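Local coordinates for niemann-Pick type C2 protein (Camponotus japonicus, PDB 3WEB) that binds oleic acid in a pocket within its immunoglobulin-like beta-sandwich and probably carries lipids for chemical communication in the worker ant, at residues Lys101-Glu113 against Glu120-Lys132. Numbering follows the deposited sequence.
Sequences KATPALSLEIMWE and EKITCVKFPAKIK. With OLA (oleic acid), chain B.
W112 O is gripped twice: V125 N donates to it at 2.8 Å, and a water that also bonds T123 OG1 donates to it as well. That water lies over one face of the W112 indole, while C8 of oleic acid lies over the opposite face. The indole is swung there with CG opposite the backbone N (chi1 175°). The W112-V125, I110-F127 and L108-A129 pairs are antiparallel hydrogen-bonded pairs of the hairpin, with I110 N to F127 O the straightest bond (176° at the hydrogen); beyond the last paired residues, I131 N donates to L106 O near the chain end. On the lipid side of the sheet I110 sets CB over the F127 ring face, 4.2 Å from its centroid, and sends CD1 alongside A129 CB at 3.5 Å. The edge of the F127 ring meets the lipid in plane, CZ to C11 at 3.7 Å, and T103 CG2 touches the terminal methyl, C18. On the other side, E113 OE2 forms a salt bridge with K121 NZ at 2.7 Å, met from the syn side, 33° out of the carboxylate plane; E113 OE1 pairs with R115. E113 CG packs 3.7 Å from the SG of C124, which is disulfide-bonded to C6. With an alanine here, K121 and R115 would probably be left without their shared anion and the packing beside that sulfur would be lost. Farther along, K126 stretches past M111 CG toward E109, but K126 NZ to E109 OE2 is a long ion pair at 3.8 Å. One face of this ML-domain hairpin thus carries ion pairs and a disulfide among other side chains; on the other, W112, I110 and F127 make van der Waals contact with the lipid chain, whose acid is hydrogen-bonded to K69 N and K70 N.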
loop_
_atom_site.group_PDB
_atom_site.type_symbol
_atom_site.label_atom_id
_atom_site.label_comp_id
_atom_site.label_asym_id
_atom_site.label_seq_id
_atom_site.Cartn_x
_atom_site.Cartn_y
_atom_site.Cartn_z
ATOM N N LYS A 101 18.578 -7.528 5.447
ATOM C CA LYS A 101 19.782 -6.720 5.655
ATOM C C LYS A 101 20.342 -6.234 4.314
ATOM O O LYS A 101 20.891 -5.132 4.227
ATOM C CB LYS A 101 20.847 -7.512 6.424
ATOM C CG LYS A 101 21.919 -6.643 7.069
ATOM C CD LYS A 101 22.836 -7.446 7.979
ATOM C CE LYS A 101 23.720 -6.527 8.810
ATOM N NZ LYS A 101 24.360 -7.235 9.953
ATOM N N ALA A 102 20.172 -7.055 3.277
ATOM C CA ALA A 102 20.627 -6.738 1.916
ATOM C C ALA A 102 19.876 -5.567 1.267
ATOM O O ALA A 102 20.207 -5.148 0.151
ATOM C CB ALA A 102 20.552 -7.978 1.033
ATOM N N THR A 103 18.869 -5.046 1.969
ATOM C CA THR A 103 18.111 -3.884 1.512
ATOM C C THR A 103 18.953 -2.617 1.673
ATOM O O THR A 103 19.456 -2.339 2.770
ATOM C CB THR A 103 16.781 -3.730 2.283
ATOM O OG1 THR A 103 16.053 -4.963 2.241
ATOM C CG2 THR A 103 15.921 -2.622 1.678
ATOM N N PRO A 104 19.120 -1.851 0.577
ATOM C CA PRO A 104 19.876 -0.600 0.631
ATOM C C PRO A 104 19.201 0.437 1.521
ATOM O O PRO A 104 17.971 0.515 1.560
ATOM C CB PRO A 104 19.872 -0.123 -0.825
ATOM C CG PRO A 104 18.686 -0.781 -1.447
ATOM C CD PRO A 104 18.606 -2.122 -0.780
ATOM N N ALA A 105 20.009 1.207 2.241
ATOM C CA ALA A 105 19.505 2.322 3.026
ATOM C C ALA A 105 19.372 3.556 2.137
ATOM O O ALA A 105 20.370 4.085 1.638
ATOM C CB ALA A 105 20.422 2.606 4.205
ATOM N N LEU A 106 18.133 3.991 1.922
ATOM C CA LEU A 106 17.864 5.207 1.160
ATOM C C LEU A 106 16.526 5.831 1.554
ATOM O O LEU A 106 15.702 5.194 2.219
ATOM C CB LEU A 106 17.906 4.937 -0.354
ATOM C CG LEU A 106 16.664 4.410 -1.095
ATOM C CD1 LEU A 106 16.780 4.664 -2.596
ATOM C CD2 LEU A 106 16.410 2.934 -0.816
ATOM N N SER A 107 16.344 7.083 1.143
ATOM C CA SER A 107 15.075 7.793 1.269
ATOM C C SER A 107 14.423 7.841 -0.104
ATOM O O SER A 107 15.090 8.140 -1.101
ATOM C CB SER A 107 15.306 9.224 1.755
ATOM O OG SER A 107 15.983 9.251 2.999
ATOM N N LEU A 108 13.127 7.542 -0.155
ATOM C CA LEU A 108 12.364 7.587 -1.398
ATOM C C LEU A 108 10.874 7.766 -1.126
ATOM O O LEU A 108 10.382 7.411 -0.049
ATOM C CB LEU A 108 12.596 6.316 -2.227
ATOM C CG LEU A 108 11.863 5.011 -1.883
ATOM C CD1 LEU A 108 12.148 3.966 -2.954
ATOM C CD2 LEU A 108 12.213 4.472 -0.503
ATOM N N GLU A 109 10.166 8.322 -2.101
ATOM C CA GLU A 109 8.711 8.339 -2.049
ATOM C C GLU A 109 8.202 7.003 -2.545
ATOM O O GLU A 109 8.700 6.453 -3.533
ATOM C CB GLU A 109 8.122 9.446 -2.917
ATOM C CG GLU A 109 8.194 10.841 -2.321
ATOM C CD GLU A 109 7.464 11.856 -3.177
ATOM O OE1 GLU A 109 7.837 12.021 -4.360
ATOM O OE2 GLU A 109 6.505 12.484 -2.677
ATOM N N ILE A 110 7.202 6.488 -1.847
ATOM C CA ILE A 110 6.587 5.224 -2.203
ATOM C C ILE A 110 5.169 5.517 -2.670
ATOM O O ILE A 110 4.477 6.348 -2.074
ATOM C CB ILE A 110 6.609 4.246 -1.007
ATOM C CG1 ILE A 110 8.042 3.756 -0.776
ATOM C CG2 ILE A 110 5.669 3.066 -1.240
ATOM C CD1 ILE A 110 8.261 3.090 0.563
ATOM N N MET A 111 4.763 4.869 -3.760
ATOM C CA MET A 111 3.389 4.938 -4.234
ATOM C C MET A 111 2.823 3.537 -4.270
ATOM O O MET A 111 3.445 2.625 -4.802
ATOM C CB MET A 111 3.299 5.571 -5.619
ATOM C CG MET A 111 3.662 7.051 -5.660
ATOM S SD MET A 111 3.702 7.682 -7.350
ATOM C CE MET A 111 2.096 7.145 -7.946
ATOM N N TRP A 112 1.639 3.373 -3.696
ATOM C CA TRP A 112 1.064 2.053 -3.509
ATOM C C TRP A 112 -0.400 2.104 -3.893
ATOM O O TRP A 112 -1.162 2.918 -3.359
ATOM C CB TRP A 112 1.253 1.640 -2.046
ATOM C CG TRP A 112 0.619 0.349 -1.631
ATOM C CD1 TRP A 112 0.635 -0.841 -2.308
ATOM C CD2 TRP A 112 -0.074 0.103 -0.401
ATOM N NE1 TRP A 112 -0.033 -1.802 -1.590
ATOM C CE2 TRP A 112 -0.479 -1.252 -0.414
ATOM C CE3 TRP A 112 -0.408 0.902 0.705
ATOM C CZ2 TRP A 112 -1.202 -1.834 0.638
ATOM C CZ3 TRP A 112 -1.124 0.320 1.759
ATOM C CH2 TRP A 112 -1.517 -1.037 1.711
ATOM N N GLU A 113 -0.783 1.238 -4.833
ATOM C CA GLU A 113 -2.127 1.244 -5.398
ATOM C C GLU A 113 -2.825 -0.103 -5.289
ATOM O O GLU A 113 -2.193 -1.153 -5.376
ATOM C CB GLU A 113 -2.097 1.635 -6.884
ATOM C CG GLU A 113 -1.282 2.873 -7.226
ATOM C CD GLU A 113 -1.315 3.204 -8.710
ATOM O OE1 GLU A 113 -1.645 2.311 -9.526
ATOM O OE2 GLU A 113 -1.008 4.365 -9.061
ATOM N N GLU A 120 -8.753 -0.152 -12.864
ATOM C CA GLU A 120 -9.135 1.138 -12.285
ATOM C C GLU A 120 -8.601 1.217 -10.858
ATOM O O GLU A 120 -8.638 0.223 -10.131
ATOM C CB GLU A 120 -10.659 1.298 -12.258
ATOM C CG GLU A 120 -11.336 1.116 -13.612
ATOM C CD GLU A 120 -12.849 1.179 -13.528
ATOM O OE1 GLU A 120 -13.461 0.447 -12.725
ATOM O OE2 GLU A 120 -13.439 1.964 -14.290
ATOM N N LYS A 121 -8.116 2.392 -10.458
ATOM C CA LYS A 121 -7.551 2.568 -9.111
ATOM C C LYS A 121 -8.628 2.710 -8.040
ATOM O O LYS A 121 -9.413 3.664 -8.062
ATOM C CB LYS A 121 -6.584 3.758 -9.055
ATOM C CG LYS A 121 -5.320 3.542 -9.880
ATOM C CD LYS A 121 -4.448 4.783 -9.951
ATOM C CE LYS A 121 -3.497 4.669 -11.134
ATOM N NZ LYS A 121 -2.358 5.624 -11.045
ATOM N N ILE A 122 -8.643 1.749 -7.116
ATOM C CA ILE A 122 -9.477 1.816 -5.913
ATOM C C ILE A 122 -8.805 2.748 -4.914
ATOM O O ILE A 122 -9.457 3.611 -4.319
ATOM C CB ILE A 122 -9.655 0.428 -5.258
ATOM C CG1 ILE A 122 -10.153 -0.602 -6.282
ATOM C CG2 ILE A 122 -10.619 0.516 -4.076
ATOM C CD1 ILE A 122 -9.889 -2.039 -5.874
ATOM N N THR A 123 -7.495 2.564 -4.737
ATOM C CA THR A 123 -6.699 3.417 -3.849
ATOM C C THR A 123 -5.367 3.766 -4.481
ATOM O O THR A 123 -4.823 2.980 -5.258
ATOM C CB THR A 123 -6.388 2.711 -2.516
ATOM O OG1 THR A 123 -5.675 1.498 -2.778
ATOM C CG2 THR A 123 -7.667 2.392 -1.762
ATOM N N CYS A 124 -4.840 4.933 -4.115
ATOM C CA CYS A 124 -3.468 5.314 -4.445
ATOM C C CYS A 124 -2.924 6.093 -3.263
ATOM O O CYS A 124 -3.421 7.180 -2.956
ATOM C CB CYS A 124 -3.430 6.180 -5.702
ATOM S SG CYS A 124 -1.779 6.416 -6.398
ATOM N N VAL A 125 -1.907 5.524 -2.620
ATOM C CA VAL A 125 -1.287 6.092 -1.420
ATOM C C VAL A 125 0.136 6.490 -1.770
ATOM O O VAL A 125 0.852 5.719 -2.402
ATOM C CB VAL A 125 -1.238 5.052 -0.278
ATOM C CG1 VAL A 125 -0.580 5.640 0.966
ATOM C CG2 VAL A 125 -2.642 4.528 0.041
ATOM N N LYS A 126 0.534 7.697 -1.369
ATOM C CA LYS A 126 1.886 8.184 -1.609
ATOM C C LYS A 126 2.472 8.721 -0.307
ATOM O O LYS A 126 1.842 9.521 0.384
ATOM C CB LYS A 126 1.866 9.280 -2.672
ATOM C CG LYS A 126 3.224 9.838 -3.044
ATOM C CD LYS A 126 3.028 11.032 -3.959
ATOM C CE LYS A 126 4.262 11.334 -4.785
ATOM N NZ LYS A 126 4.042 12.611 -5.519
ATOM N N PHE A 127 3.667 8.264 0.042
ATOM C CA PHE A 127 4.303 8.746 1.270
ATOM C C PHE A 127 5.825 8.687 1.179
ATOM O O PHE A 127 6.372 7.883 0.406
ATOM C CB PHE A 127 3.788 7.965 2.489
ATOM C CG PHE A 127 4.151 6.510 2.482
ATOM C CD1 PHE A 127 3.394 5.591 1.762
ATOM C CD2 PHE A 127 5.237 6.056 3.218
ATOM C CE1 PHE A 127 3.729 4.246 1.773
ATOM C CE2 PHE A 127 5.582 4.720 3.231
ATOM C CZ PHE A 127 4.825 3.812 2.503
ATOM N N PRO A 128 6.518 9.555 1.942
ATOM C CA PRO A 128 7.978 9.479 1.975
ATOM C C PRO A 128 8.461 8.421 2.972
ATOM O O PRO A 128 7.944 8.334 4.098
ATOM C CB PRO A 128 8.388 10.875 2.435
ATOM C CG PRO A 128 7.249 11.330 3.299
ATOM C CD PRO A 128 6.004 10.654 2.785
ATOM N N ALA A 129 9.443 7.620 2.564
ATOM C CA ALA A 129 10.017 6.623 3.473
ATOM C C ALA A 129 11.534 6.717 3.573
ATOM O O ALA A 129 12.203 7.227 2.672
ATOM C CB ALA A 129 9.606 5.218 3.061
ATOM N N LYS A 130 12.064 6.218 4.679
ATOM C CA LYS A 130 13.500 6.111 4.838
ATOM C C LYS A 130 13.828 4.722 5.349
ATOM O O LYS A 130 13.433 4.350 6.453
ATOM C CB LYS A 130 14.028 7.189 5.781
ATOM C CG LYS A 130 15.548 7.289 5.787
ATOM C CD LYS A 130 16.018 8.484 6.592
ATOM C CE LYS A 130 17.530 8.480 6.722
ATOM N NZ LYS A 130 17.993 9.561 7.635
ATOM N N ILE A 131 14.528 3.951 4.521
ATOM C CA ILE A 131 14.965 2.623 4.911
ATOM C C ILE A 131 16.254 2.801 5.698
ATOM O O ILE A 131 17.211 3.392 5.190
ATOM C CB ILE A 131 15.185 1.710 3.688
ATOM C CG1 ILE A 131 13.916 1.666 2.828
ATOM C CG2 ILE A 131 15.595 0.312 4.141
ATOM C CD1 ILE A 131 14.112 1.110 1.434
ATOM N N LYS A 132 16.272 2.309 6.935
ATOM C CA LYS A 132 17.377 2.596 7.865
ATOM C C LYS A 132 17.705 1.433 8.799
ATOM O O LYS A 132 16.910 0.519 9.009
ATOM C CB LYS A 132 17.085 3.867 8.678
ATOM C CG LYS A 132 15.809 3.821 9.517
ATOM C CD LYS A 132 15.634 5.074 10.373
ATOM C CE LYS A 132 15.117 6.251 9.557
ATOM N NZ LYS A 132 14.756 7.435 10.390
ATOM O OXT LYS A 132 18.794 1.385 9.376
HETATM C C1 OLA B . 4.142 -8.262 -1.029
HETATM O O1 OLA B . 3.090 -8.475 -1.676
HETATM O O2 OLA B . 5.282 -8.514 -1.482
HETATM C C2 OLA B . 4.033 -7.683 0.365
HETATM C C3 OLA B . 4.668 -6.297 0.425
HETATM C C4 OLA B . 3.743 -5.292 1.102
HETATM C C5 OLA B . 3.262 -4.226 0.128
HETATM C C6 OLA B . 2.844 -2.950 0.848
HETATM C C7 OLA B . 3.809 -1.822 0.506
HETATM C C8 OLA B . 3.403 -0.479 1.113
HETATM C C9 OLA B . 3.827 -0.389 2.565
HETATM C C10 OLA B . 5.036 0.011 2.973
HETATM C C11 OLA B . 6.140 0.429 2.028
HETATM C C12 OLA B . 7.486 -0.003 2.592
HETATM C C13 OLA B . 8.372 -0.594 1.503
HETATM C C14 OLA B . 9.574 -1.298 2.121
HETATM C C15 OLA B . 10.739 -1.367 1.141
HETATM C C16 OLA B . 10.958 -2.795 0.655
HETATM C C17 OLA B . 12.229 -3.387 1.253
HETATM C C18 OLA B . 12.888 -4.356 0.296
HETATM O O HOH W 1 -3.108 1.547 -1.821
#